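Local coordinates for protein isoaspartyl dipeptidase (Fervidobacterium islandicum, PDB 7CDH) that probably hydrolyses isoaspartyl (beta-aspartyl) dipeptides at a two-zinc centre, acting as an M38 metallopeptidase of the amidohydrolase family in a thermophilic bacterium, at residues Y221-S226 against T244-A249; N193-S198 against M225-K230; F238-G243 against N274-N279; D278-S283 against L328-T333. All blocks are in the same frame, centred on the assembly; numbering follows the deposited sequence.

Contact 1 of 4, residues Y221-S226 against T244-A249; sequences YPTHMS and TIDLTA. With ZN (zinc ion), chain K.
The imidazole of His224 meets Thr248 at its edge, ND1 donating to Thr248 OG1 over 2.8 Å with the acceptor 19° out of the ring plane. The ring's other nitrogen, NE2, binds the zinc ion at 2.3 Å, and the CG2 methyl of Thr223 lies over one face, displaced toward the rim. Beside the Tyr221 ring, Thr244 O sits at the CD1 edge, near the ring plane, while Asp246 CB approaches obliquely; phenol and carboxylate planes are turned 37° apart. The Tyr221 hydroxyl itself bonds to Thr281.

Asp246 holds its CG anti to the backbone N (chi1 -175°), which sends the carboxylate alongside Thr223. There Thr223 OG1 donates to Asp246 OD2 at 2.6 Å, arriving on the anti side. Ser283 also bonds OD2 and Thr281 bonds OD1, so both oxygens are engaged. Replacing Asp246 with alanine would probably leave the Thr223 hydroxyl without its acceptor and strip Ser283 and Thr281 of a shared partner.

Strands 221-223 and 245-248 run parallel, their axes 4.8 Å apart. Asp246 N donates to Pro222 O (3.0 Å) and Met225 N to Asp246 O (3.2 Å). Pro222 CG and Met225 CG pack on Ile245, and Leu247 CD2 fills in against Met225 CB at 3.8 Å.

One water joins Thr223 OG1 to Thr248 OG1, and another joins Ser226 OG to Thr248 N. Thr248 is thus a second-shell residue: the bond it accepts from ND1, together with the metal at NE2, would hold the rotation of the imidazole.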
loop_
_atom_site.group_PDB
_atom_site.type_symbol
_atom_site.label_atom_id
_atom_site.label_comp_id
_atom_site.label_asym_id
_atom_site.label_seq_id
_atom_site.Cartn_x
_atom_site.Cartn_y
_atom_site.Cartn_z
ATOM N N TYR A 221 6.038 -30.512 -12.713
ATOM C CA TYR A 221 5.562 -31.724 -12.043
ATOM C C TYR A 221 4.059 -31.708 -12.148
ATOM O O TYR A 221 3.400 -31.262 -11.230
ATOM C CB TYR A 221 6.030 -31.664 -10.599
ATOM C CG TYR A 221 5.760 -32.896 -9.785
ATOM C CD1 TYR A 221 6.080 -34.163 -10.253
ATOM C CD2 TYR A 221 5.250 -32.787 -8.510
ATOM C CE1 TYR A 221 5.875 -35.294 -9.475
ATOM C CE2 TYR A 221 5.032 -33.904 -7.723
ATOM C CZ TYR A 221 5.341 -35.161 -8.205
ATOM O OH TYR A 221 5.148 -36.234 -7.387
ATOM N N PRO A 222 3.482 -32.116 -13.293
ATOM C CA PRO A 222 2.027 -32.182 -13.436
ATOM C C PRO A 222 1.431 -33.362 -12.659
ATOM O O PRO A 222 2.083 -34.346 -12.612
ATOM C CB PRO A 222 1.848 -32.384 -14.937
ATOM C CG PRO A 222 3.073 -33.168 -15.343
ATOM C CD PRO A 222 4.183 -32.543 -14.512
ATOM N N THR A 223 0.212 -33.246 -12.126
ATOM C CA THR A 223 -0.506 -34.363 -11.456
ATOM C C THR A 223 -1.824 -34.629 -12.202
ATOM O O THR A 223 -2.097 -33.915 -13.181
ATOM C CB THR A 223 -0.646 -34.105 -9.944
ATOM O OG1 THR A 223 -1.221 -35.275 -9.349
ATOM C CG2 THR A 223 -1.484 -32.890 -9.615
ATOM N N HIS A 224 -2.597 -35.625 -11.753
ATOM C CA HIS A 224 -3.840 -36.116 -12.407
ATOM C C HIS A 224 -3.524 -36.597 -13.818
ATOM O O HIS A 224 -4.357 -36.503 -14.670
ATOM C CB HIS A 224 -4.940 -35.042 -12.428
ATOM C CG HIS A 224 -5.092 -34.440 -11.082
ATOM N ND1 HIS A 224 -5.235 -35.226 -9.961
ATOM C CD2 HIS A 224 -5.016 -33.165 -10.661
ATOM C CE1 HIS A 224 -5.247 -34.464 -8.895
ATOM N NE2 HIS A 224 -5.120 -33.203 -9.301
ATOM N N MET A 225 -2.326 -37.085 -14.033
ATOM C CA MET A 225 -1.842 -37.461 -15.379
ATOM C C MET A 225 -2.351 -38.851 -15.804
ATOM O O MET A 225 -2.146 -39.158 -16.947
ATOM C CB MET A 225 -0.321 -37.377 -15.395
ATOM C CG MET A 225 0.113 -35.926 -15.337
ATOM S SD MET A 225 -0.567 -34.910 -16.675
ATOM C CE MET A 225 0.294 -35.608 -18.083
ATOM N N SER A 226 -3.110 -39.575 -14.972
ATOM C CA SER A 226 -3.886 -40.773 -15.394
ATOM C C SER A 226 -5.371 -40.441 -15.567
ATOM O O SER A 226 -6.138 -41.341 -15.738
ATOM C CB SER A 226 -3.679 -41.952 -14.461
ATOM O OG SER A 226 -4.125 -41.688 -13.138
ATOM N N THR A 244 9.118 -35.881 -14.815
ATOM C CA THR A 244 8.355 -36.744 -13.882
ATOM C C THR A 244 6.903 -36.280 -13.873
ATOM O O THR A 244 6.692 -35.089 -13.940
ATOM C CB THR A 244 8.967 -36.785 -12.486
ATOM O OG1 THR A 244 10.334 -37.113 -12.716
ATOM C CG2 THR A 244 8.312 -37.804 -11.581
ATOM N N ILE A 245 5.971 -37.225 -13.903
ATOM C CA ILE A 245 4.508 -37.009 -13.853
ATOM C C ILE A 245 4.002 -37.687 -12.577
ATOM O O ILE A 245 4.672 -38.607 -12.114
ATOM C CB ILE A 245 3.831 -37.529 -15.138
ATOM C CG1 ILE A 245 3.878 -39.056 -15.257
ATOM C CG2 ILE A 245 4.468 -36.864 -16.340
ATOM C CD1 ILE A 245 3.180 -39.619 -16.475
ATOM N N ASP A 246 2.870 -37.205 -12.045
ATOM C CA ASP A 246 2.182 -37.726 -10.841
ATOM C C ASP A 246 0.819 -38.227 -11.280
ATOM O O ASP A 246 0.185 -37.591 -12.108
ATOM C CB ASP A 246 2.056 -36.685 -9.726
ATOM C CG ASP A 246 1.458 -37.253 -8.440
ATOM O OD1 ASP A 246 2.000 -38.244 -7.935
ATOM O OD2 ASP A 246 0.444 -36.713 -7.953
ATOM N N LEU A 247 0.441 -39.385 -10.778
ATOM C CA LEU A 247 -0.836 -40.069 -11.068
ATOM C C LEU A 247 -1.599 -40.119 -9.747
ATOM O O LEU A 247 -0.985 -40.408 -8.682
ATOM C CB LEU A 247 -0.546 -41.492 -11.570
ATOM C CG LEU A 247 0.501 -41.632 -12.674
ATOM C CD1 LEU A 247 0.756 -43.105 -13.011
ATOM C CD2 LEU A 247 0.087 -40.872 -13.924
ATOM N N THR A 248 -2.885 -39.842 -9.777
ATOM C CA THR A 248 -3.665 -39.888 -8.526
ATOM C C THR A 248 -3.874 -41.365 -8.203
ATOM O O THR A 248 -4.470 -42.092 -9.025
ATOM C CB THR A 248 -4.955 -39.075 -8.631
ATOM O OG1 THR A 248 -4.588 -37.758 -9.044
ATOM C CG2 THR A 248 -5.681 -39.051 -7.311
ATOM N N ALA A 249 -3.383 -41.783 -7.054
ATOM C CA ALA A 249 -3.588 -43.137 -6.509
ATOM C C ALA A 249 -5.057 -43.552 -6.643
ATOM O O ALA A 249 -5.959 -42.708 -6.509
ATOM C CB ALA A 249 -3.146 -43.178 -5.071
HETATM ZN ZN ZN K . -5.675 -31.240 -8.178
HETATM O O HOH W 1 -3.019 -36.659 -7.259
HETATM O O HOH W 2 -4.321 -39.310 -12.129
#

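Contact 2 of 4, residues N193-S198 against M225-K230; sequences NFHVGS and MSRSRK. With ZN (zinc ion), chain K.
Arg227 hydrogen-bonds to the carbonyl of Val196 through two of its nitrogens. NE donates to Val196 O at 3.0 Å, tilted 19° from the carbonyl plane, and NH1 adds a weak bond to the same oxygen, also 3.0 Å long. Val196 O therefore lies at the guanidinium edge, between the two N-H groups. The arginine gets there with CG anti to its backbone nitrogen and a bend at chi3 (-59°) that folds the end of the chain back over the 196-198 backbone.

Van der Waals packing supports this grip. Gly197 CA and Ser198 N lie over one face of the guanidinium, and Ser198 CB rests 3.7 Å from Arg227 CD. Deeper in, Val196 CG2 touches Met225 SD at 4.1 Å, where Ile203 packs on both residues.

The electrostatic relation is looser. Arg227 NH1 stands 4.0 Å from His195 NE2, with ring and guanidinium planes 59° apart and no bond between them; NE2 is instead hydrogen-bonded to Asp161.

As for metal coordination, His195 ND1 binds the zinc ion at 2.1 Å, and Glu156 and His224 complete the protein ligands.

Beyond Arg227, Ser228 is the N-cap of helix 229-240, its OG bonding Leu231 N. A metal ligand at the C-terminal end of a strand, followed by a loop that is met by the loop from the next strand, is the usual arrangement of the amidohydrolase TIM barrel, whose active site lies at that end.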
loop_
_atom_site.group_PDB
_atom_site.type_symbol
_atom_site.label_atom_id
_atom_site.label_comp_id
_atom_site.label_asym_id
_atom_site.label_seq_id
_atom_site.Cartn_x
_atom_site.Cartn_y
_atom_site.Cartn_z
ATOM N N ASN A 193 3.994 -27.562 -9.169
ATOM C CA ASN A 193 3.006 -28.654 -9.254
ATOM C C ASN A 193 1.803 -28.099 -10.019
ATOM O O ASN A 193 1.208 -27.087 -9.572
ATOM C CB ASN A 193 2.702 -29.197 -7.860
ATOM C CG ASN A 193 1.654 -30.288 -7.825
ATOM O OD1 ASN A 193 0.775 -30.270 -6.977
ATOM N ND2 ASN A 193 1.779 -31.276 -8.684
ATOM N N PHE A 194 1.490 -28.702 -11.165
ATOM C CA PHE A 194 0.340 -28.310 -12.014
ATOM C C PHE A 194 -0.794 -29.275 -11.717
ATOM O O PHE A 194 -0.590 -30.484 -11.893
ATOM C CB PHE A 194 0.692 -28.357 -13.498
ATOM C CG PHE A 194 1.715 -27.334 -13.888
ATOM C CD1 PHE A 194 1.361 -26.010 -14.054
ATOM C CD2 PHE A 194 3.040 -27.683 -14.031
ATOM C CE1 PHE A 194 2.313 -25.063 -14.390
ATOM C CE2 PHE A 194 3.994 -26.729 -14.357
ATOM C CZ PHE A 194 3.624 -25.423 -14.541
ATOM N N HIS A 195 -1.923 -28.754 -11.236
ATOM C CA HIS A 195 -3.212 -29.461 -11.336
ATOM C C HIS A 195 -3.634 -29.451 -12.800
ATOM O O HIS A 195 -3.896 -28.363 -13.344
ATOM C CB HIS A 195 -4.266 -28.830 -10.446
ATOM C CG HIS A 195 -5.634 -29.322 -10.746
ATOM N ND1 HIS A 195 -6.218 -30.325 -10.007
ATOM C CD2 HIS A 195 -6.497 -28.995 -11.737
ATOM C CE1 HIS A 195 -7.418 -30.569 -10.518
ATOM N NE2 HIS A 195 -7.626 -29.759 -11.583
ATOM N N VAL A 196 -3.698 -30.620 -13.427
ATOM C CA VAL A 196 -4.143 -30.684 -14.839
ATOM C C VAL A 196 -5.570 -31.203 -14.882
ATOM O O VAL A 196 -5.808 -32.333 -14.451
ATOM C CB VAL A 196 -3.228 -31.541 -15.720
ATOM C CG1 VAL A 196 -3.688 -31.446 -17.165
ATOM C CG2 VAL A 196 -1.772 -31.133 -15.581
ATOM N N GLY A 197 -6.476 -30.388 -15.397
ATOM C CA GLY A 197 -7.882 -30.764 -15.539
ATOM C C GLY A 197 -8.081 -31.550 -16.815
ATOM O O GLY A 197 -7.107 -32.078 -17.339
ATOM N N SER A 198 -9.310 -31.604 -17.306
ATOM C CA SER A 198 -9.695 -32.479 -18.430
ATOM C C SER A 198 -9.800 -31.642 -19.704
ATOM O O SER A 198 -10.224 -32.187 -20.714
ATOM C CB SER A 198 -10.968 -33.165 -18.094
ATOM O OG SER A 198 -11.904 -32.203 -17.649
ATOM N N MET A 225 -2.326 -37.085 -14.033
ATOM C CA MET A 225 -1.842 -37.461 -15.379
ATOM C C MET A 225 -2.351 -38.851 -15.804
ATOM O O MET A 225 -2.146 -39.158 -16.947
ATOM C CB MET A 225 -0.321 -37.377 -15.395
ATOM C CG MET A 225 0.113 -35.926 -15.337
ATOM S SD MET A 225 -0.567 -34.910 -16.675
ATOM C CE MET A 225 0.294 -35.608 -18.083
ATOM N N SER A 226 -3.110 -39.575 -14.972
ATOM C CA SER A 226 -3.886 -40.773 -15.394
ATOM C C SER A 226 -5.371 -40.441 -15.567
ATOM O O SER A 226 -6.138 -41.341 -15.738
ATOM C CB SER A 226 -3.679 -41.952 -14.461
ATOM O OG SER A 226 -4.125 -41.688 -13.138
ATOM N N ARG A 227 -5.765 -39.176 -15.570
ATOM C CA ARG A 227 -7.187 -38.755 -15.693
ATOM C C ARG A 227 -7.789 -39.371 -16.969
ATOM O O ARG A 227 -8.957 -39.745 -16.958
ATOM C CB ARG A 227 -7.208 -37.226 -15.636
ATOM C CG ARG A 227 -8.518 -36.561 -16.021
ATOM C CD ARG A 227 -8.364 -35.054 -16.208
ATOM N NE ARG A 227 -7.877 -34.378 -15.020
ATOM C CZ ARG A 227 -8.599 -34.169 -13.919
ATOM N NH1 ARG A 227 -8.063 -33.556 -12.872
ATOM N NH2 ARG A 227 -9.845 -34.600 -13.855
ATOM N N SER A 228 -7.017 -39.492 -18.043
ATOM C CA SER A 228 -7.450 -40.129 -19.312
ATOM C C SER A 228 -6.253 -40.786 -20.008
ATOM O O SER A 228 -5.093 -40.337 -19.764
ATOM C CB SER A 228 -8.108 -39.124 -20.209
ATOM O OG SER A 228 -7.147 -38.375 -20.936
ATOM N N ARG A 229 -6.507 -41.803 -20.842
ATOM C CA ARG A 229 -5.437 -42.419 -21.680
ATOM C C ARG A 229 -4.776 -41.300 -22.497
ATOM O O ARG A 229 -3.563 -41.302 -22.590
ATOM C CB ARG A 229 -5.919 -43.571 -22.583
ATOM C CG ARG A 229 -4.764 -44.245 -23.324
ATOM C CD ARG A 229 -4.979 -45.572 -24.044
ATOM N NE ARG A 229 -5.094 -46.720 -23.146
ATOM C CZ ARG A 229 -6.250 -47.246 -22.708
ATOM N NH1 ARG A 229 -7.417 -46.739 -23.075
ATOM N NH2 ARG A 229 -6.240 -48.287 -21.892
ATOM N N LYS A 230 -5.546 -40.377 -23.071
ATOM C CA LYS A 230 -4.989 -39.326 -23.959
ATOM C C LYS A 230 -4.022 -38.453 -23.133
ATOM O O LYS A 230 -2.872 -38.219 -23.582
ATOM C CB LYS A 230 -6.125 -38.562 -24.643
ATOM C CG LYS A 230 -5.665 -37.560 -25.697
ATOM C CD LYS A 230 -6.690 -37.265 -26.798
ATOM C CE LYS A 230 -6.611 -35.848 -27.337
ATOM N NZ LYS A 230 -7.551 -34.931 -26.642
HETATM ZN ZN ZN K . -5.675 -31.240 -8.178
#

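Contact 3 of 4, residues F238-G243 against N274-N279; sequences FAKRGG and NGLLDN
Asn279 reaches Gly243 because its CG stands anti to its own carbonyl carbon (chi1 -59°), turning the amide toward the end of helix 229-240. ND2 then donates to Gly243 O at 2.9 Å in a fairly straight bond (162° at the hydrogen). The acceptor lies in the amide plane, although the donor sits above the carbonyl plane and not on a lone pair. Farther back, Asn279 CB packs against Ala239 CB at 3.5 Å.

Leu276 likewise points its side chain at the helix. Its CD2 meets Ala239 CB at 4.2 Å, and CD1 touches Lys240 CE at the same distance, the lysine chain crossing the leucine at about a right angle.

An alanine in place of Asn279 is likely to leave Gly243 O without its side-chain donor.

Gly242, with positive phi, ends helix 229-240 in a Schellman motif, bringing the chain round to Gly243. Helix 264-273 stops the same way at Gly275. The contact thus ties together two helix-to-strand turns of the barrel, just before the parallel neighbours 245-248 and 280-283, where Asn279 also bonds Ile245 through the backbone.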
loop_
_atom_site.group_PDB
_atom_site.type_symbol
_atom_site.label_atom_id
_atom_site.label_comp_id
_atom_site.label_asym_id
_atom_site.label_seq_id
_atom_site.Cartn_x
_atom_site.Cartn_y
_atom_site.Cartn_z
ATOM N N PHE A 238 6.189 -36.604 -22.180
ATOM C CA PHE A 238 6.854 -35.670 -21.237
ATOM C C PHE A 238 7.958 -36.423 -20.482
ATOM O O PHE A 238 9.072 -35.854 -20.339
ATOM C CB PHE A 238 5.803 -35.015 -20.327
ATOM C CG PHE A 238 6.328 -33.988 -19.366
ATOM C CD1 PHE A 238 6.695 -32.737 -19.809
ATOM C CD2 PHE A 238 6.458 -34.279 -18.022
ATOM C CE1 PHE A 238 7.181 -31.793 -18.927
ATOM C CE2 PHE A 238 6.953 -33.332 -17.136
ATOM C CZ PHE A 238 7.285 -32.077 -17.588
ATOM N N ALA A 239 7.681 -37.638 -19.991
ATOM C CA ALA A 239 8.692 -38.537 -19.357
ATOM C C ALA A 239 9.851 -38.799 -20.315
ATOM O O ALA A 239 11.013 -38.757 -19.831
ATOM C CB ALA A 239 8.112 -39.865 -18.930
ATOM N N LYS A 240 9.556 -39.061 -21.599
ATOM C CA LYS A 240 10.611 -39.425 -22.582
ATOM C C LYS A 240 11.562 -38.245 -22.692
ATOM O O LYS A 240 12.736 -38.489 -22.910
ATOM C CB LYS A 240 10.089 -39.808 -23.965
ATOM C CG LYS A 240 9.628 -41.254 -24.080
ATOM C CD LYS A 240 8.763 -41.491 -25.290
ATOM C CE LYS A 240 7.904 -42.721 -25.153
ATOM N NZ LYS A 240 6.720 -42.619 -26.037
ATOM N N ARG A 241 11.108 -37.024 -22.437
ATOM C CA ARG A 241 12.039 -35.871 -22.494
ATOM C C ARG A 241 12.715 -35.600 -21.157
ATOM O O ARG A 241 13.465 -34.629 -21.110
ATOM C CB ARG A 241 11.309 -34.633 -22.991
ATOM C CG ARG A 241 10.507 -34.915 -24.240
ATOM C CD ARG A 241 10.393 -33.667 -25.042
ATOM N NE ARG A 241 9.335 -33.797 -26.027
ATOM C CZ ARG A 241 8.893 -32.788 -26.761
ATOM N NH1 ARG A 241 9.410 -31.577 -26.587
ATOM N NH2 ARG A 241 7.919 -32.984 -27.635
ATOM N N GLY A 242 12.504 -36.415 -20.122
ATOM C CA GLY A 242 13.218 -36.282 -18.828
ATOM C C GLY A 242 12.287 -35.864 -17.688
ATOM O O GLY A 242 12.753 -35.746 -16.554
ATOM N N GLY A 243 11.000 -35.680 -17.965
ATOM C CA GLY A 243 10.032 -35.202 -16.969
ATOM C C GLY A 243 9.592 -36.275 -16.006
ATOM O O GLY A 243 9.723 -37.427 -16.359
ATOM N N ASN A 274 7.356 -49.837 -20.904
ATOM C CA ASN A 274 8.044 -48.860 -21.783
ATOM C C ASN A 274 9.272 -48.247 -21.096
ATOM O O ASN A 274 9.811 -47.302 -21.645
ATOM C CB ASN A 274 7.012 -47.888 -22.326
ATOM C CG ASN A 274 6.013 -48.680 -23.140
ATOM O OD1 ASN A 274 6.330 -49.119 -24.245
ATOM N ND2 ASN A 274 4.851 -48.964 -22.578
ATOM N N GLY A 275 9.752 -48.809 -19.990
ATOM C CA GLY A 275 10.958 -48.323 -19.293
ATOM C C GLY A 275 10.866 -46.875 -18.802
ATOM O O GLY A 275 11.926 -46.208 -18.788
ATOM N N LEU A 276 9.688 -46.425 -18.340
ATOM C CA LEU A 276 9.474 -45.055 -17.837
ATOM C C LEU A 276 8.936 -45.047 -16.401
ATOM O O LEU A 276 8.578 -43.974 -15.910
ATOM C CB LEU A 276 8.494 -44.376 -18.788
ATOM C CG LEU A 276 8.981 -44.194 -20.217
ATOM C CD1 LEU A 276 7.865 -43.630 -21.071
ATOM C CD2 LEU A 276 10.200 -43.300 -20.292
ATOM N N LEU A 277 8.951 -46.164 -15.702
ATOM C CA LEU A 277 8.527 -46.180 -14.289
ATOM C C LEU A 277 9.435 -45.272 -13.443
ATOM O O LEU A 277 9.010 -44.897 -12.345
ATOM C CB LEU A 277 8.530 -47.609 -13.762
ATOM C CG LEU A 277 7.742 -47.800 -12.468
ATOM C CD1 LEU A 277 6.261 -47.755 -12.730
ATOM C CD2 LEU A 277 8.104 -49.099 -11.780
ATOM N N ASP A 278 10.610 -44.882 -13.910
ATOM C CA ASP A 278 11.492 -43.963 -13.131
ATOM C C ASP A 278 10.888 -42.546 -13.154
ATOM O O ASP A 278 11.270 -41.720 -12.318
ATOM C CB ASP A 278 12.944 -44.027 -13.613
ATOM C CG ASP A 278 13.712 -45.279 -13.166
ATOM O OD1 ASP A 278 13.198 -46.019 -12.296
ATOM O OD2 ASP A 278 14.829 -45.527 -13.697
ATOM N N ASN A 279 9.920 -42.291 -14.028
ATOM C CA ASN A 279 9.435 -40.925 -14.293
ATOM C C ASN A 279 8.030 -40.793 -13.717
ATOM O O ASN A 279 7.318 -39.911 -14.119
ATOM C CB ASN A 279 9.529 -40.629 -15.795
ATOM C CG ASN A 279 10.954 -40.753 -16.290
ATOM O OD1 ASN A 279 11.487 -41.861 -16.367
ATOM N ND2 ASN A 279 11.588 -39.625 -16.571
#

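Contact 4 of 4, residues D278-S283 against L328-T333; sequences DNVTIS and LKISTT
Lys329 stretches out straight beyond CG to form a salt bridge from NZ to Asp278 OD1, 2.7 Å long and on the syn lone pair, toward the surface. Deeper in, Ile330 O is approached by two groups from strand 280-283. Ile282 N donates to Ile330 O at 3.2 Å, the N-H pointing well (158°) but lying 30° off the carbonyl plane, and Thr281 CA adds a C-H...O contact of 3.4 Å to that oxygen.

The Ile330 side chain fills the space alongside. Its CG1 lies between the backbone N and the carbonyl carbon (chi1 64°), which carries CD1 to within 3.8 Å of Ile282 CD1. The CG2 branch runs side by side with Val280, pointing the same way, 4.0 Å from its CG1. Ile268 of helix 264-273 closes over both isoleucines.

Strand 280-283 is the last of the eight parallel strands of the TIM barrel and pairs on one edge with 245-248. Segment 328-333, a 3-10 turn leading into helix 333-339, packs against it and also reaches the first barrel strand, where Ser331 touches Leu57.

A water extends the polar seam, donating to Ile282 O at 2.7 Å and accepting from Ser331 OG at 2.8 Å. Inside the turn, Ser331 N and Thr332 OG1 bond Leu328 O from opposite faces of its carbonyl plane.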
loop_
_atom_site.group_PDB
_atom_site.type_symbol
_atom_site.label_atom_id
_atom_site.label_comp_id
_atom_site.label_asym_id
_atom_site.label_seq_id
_atom_site.Cartn_x
_atom_site.Cartn_y
_atom_site.Cartn_z
ATOM N N ASP A 278 10.610 -44.882 -13.910
ATOM C CA ASP A 278 11.492 -43.963 -13.131
ATOM C C ASP A 278 10.888 -42.546 -13.154
ATOM O O ASP A 278 11.270 -41.720 -12.318
ATOM C CB ASP A 278 12.944 -44.027 -13.613
ATOM C CG ASP A 278 13.712 -45.279 -13.166
ATOM O OD1 ASP A 278 13.198 -46.019 -12.296
ATOM O OD2 ASP A 278 14.829 -45.527 -13.697
ATOM N N ASN A 279 9.920 -42.291 -14.028
ATOM C CA ASN A 279 9.435 -40.925 -14.293
ATOM C C ASN A 279 8.030 -40.793 -13.717
ATOM O O ASN A 279 7.318 -39.911 -14.119
ATOM C CB ASN A 279 9.529 -40.629 -15.795
ATOM C CG ASN A 279 10.954 -40.753 -16.290
ATOM O OD1 ASN A 279 11.487 -41.861 -16.367
ATOM N ND2 ASN A 279 11.588 -39.625 -16.571
ATOM N N VAL A 280 7.640 -41.655 -12.795
ATOM C CA VAL A 280 6.218 -41.746 -12.384
ATOM C C VAL A 280 6.162 -41.693 -10.875
ATOM O O VAL A 280 6.984 -42.354 -10.252
ATOM C CB VAL A 280 5.568 -43.020 -12.933
ATOM C CG1 VAL A 280 4.272 -43.314 -12.196
ATOM C CG2 VAL A 280 5.318 -42.863 -14.413
ATOM N N THR A 281 5.293 -40.837 -10.330
ATOM C CA THR A 281 4.970 -40.844 -8.883
ATOM C C THR A 281 3.476 -41.112 -8.780
ATOM O O THR A 281 2.795 -40.947 -9.776
ATOM C CB THR A 281 5.427 -39.567 -8.158
ATOM O OG1 THR A 281 4.637 -38.503 -8.673
ATOM C CG2 THR A 281 6.895 -39.243 -8.330
ATOM N N ILE A 282 3.024 -41.554 -7.625
ATOM C CA ILE A 282 1.590 -41.485 -7.254
ATOM C C ILE A 282 1.403 -40.629 -5.988
ATOM O O ILE A 282 2.360 -40.471 -5.158
ATOM C CB ILE A 282 1.016 -42.902 -7.093
ATOM C CG1 ILE A 282 1.705 -43.675 -5.971
ATOM C CG2 ILE A 282 1.073 -43.630 -8.428
ATOM C CD1 ILE A 282 0.946 -44.912 -5.541
ATOM N N SER A 283 0.182 -40.117 -5.833
ATOM C CA SER A 283 -0.230 -39.291 -4.669
ATOM C C SER A 283 -1.699 -39.564 -4.320
ATOM O O SER A 283 -2.502 -39.876 -5.231
ATOM C CB SER A 283 0.030 -37.836 -4.967
ATOM O OG SER A 283 -0.822 -37.362 -6.003
ATOM N N LEU A 328 7.850 -49.886 -5.743
ATOM C CA LEU A 328 8.135 -48.970 -4.634
ATOM C C LEU A 328 8.719 -47.651 -5.130
ATOM O O LEU A 328 8.696 -46.686 -4.369
ATOM C CB LEU A 328 9.128 -49.650 -3.702
ATOM C CG LEU A 328 8.493 -50.604 -2.711
ATOM C CD1 LEU A 328 9.590 -51.218 -1.845
ATOM C CD2 LEU A 328 7.457 -49.887 -1.862
ATOM N N LYS A 329 9.278 -47.623 -6.326
ATOM C CA LYS A 329 9.933 -46.420 -6.872
ATOM C C LYS A 329 8.941 -45.258 -6.875
ATOM O O LYS A 329 9.410 -44.128 -6.713
ATOM C CB LYS A 329 10.438 -46.666 -8.294
ATOM C CG LYS A 329 11.654 -47.566 -8.378
ATOM C CD LYS A 329 12.032 -47.836 -9.814
ATOM C CE LYS A 329 13.317 -48.610 -9.951
ATOM N NZ LYS A 329 13.786 -48.533 -11.350
ATOM N N ILE A 330 7.647 -45.534 -7.067
ATOM C CA ILE A 330 6.608 -44.492 -7.310
ATOM C C ILE A 330 6.286 -43.698 -6.028
ATOM O O ILE A 330 5.660 -42.622 -6.128
ATOM C CB ILE A 330 5.335 -45.114 -7.896
ATOM C CG1 ILE A 330 4.674 -46.092 -6.935
ATOM C CG2 ILE A 330 5.610 -45.720 -9.255
ATOM C CD1 ILE A 330 3.502 -46.814 -7.568
ATOM N N SER A 331 6.650 -44.247 -4.882
ATOM C CA SER A 331 6.330 -43.734 -3.536
ATOM C C SER A 331 7.592 -43.643 -2.691
ATOM O O SER A 331 7.462 -43.246 -1.555
ATOM C CB SER A 331 5.290 -44.579 -2.860
ATOM O OG SER A 331 4.090 -44.515 -3.604
ATOM N N THR A 332 8.771 -43.896 -3.234
ATOM C CA THR A 332 10.014 -43.777 -2.451
ATOM C C THR A 332 11.047 -43.051 -3.313
ATOM O O THR A 332 11.254 -41.863 -3.132
ATOM C CB THR A 332 10.430 -45.155 -1.889
ATOM O OG1 THR A 332 10.836 -46.090 -2.901
ATOM C CG2 THR A 332 9.330 -45.794 -1.067
ATOM N N THR A 333 11.682 -43.743 -4.237
ATOM C CA THR A 333 12.827 -43.185 -4.999
ATOM C C THR A 333 12.346 -41.974 -5.795
ATOM O O THR A 333 13.074 -41.004 -5.796
ATOM C CB THR A 333 13.432 -44.266 -5.908
ATOM O OG1 THR A 333 13.716 -45.310 -4.983
ATOM C CG2 THR A 333 14.664 -43.811 -6.657
HETATM O O HOH W 3 3.475 -41.814 -3.161
#

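Contacts 1 and 2 meet at the zinc ion, their centres 7 Å apart: they share Met225 and Ser226, and His195 and His224 bind the same metal, while Thr223 N reaches Phe194 O at 2.9 Å between adjacent strands. Contact 4 continues the barrel wall from contact 1, with centres 10 Å apart. Contact 3 lies just before the N-terminal ends of strands 245-248 and 280-283, whereas the zinc ligands of contacts 1 and 2 lie toward the opposite, C-terminal ends of the barrel strands; its centre is 12 Å from that of contact 1 and 16 Å from that of contact 2. It passes Asp278 and Asn279 on to contact 4, and Leu277 CD1 packs 4.1 Å from Ile330 CG2. Contacts 2 and 4 do not touch.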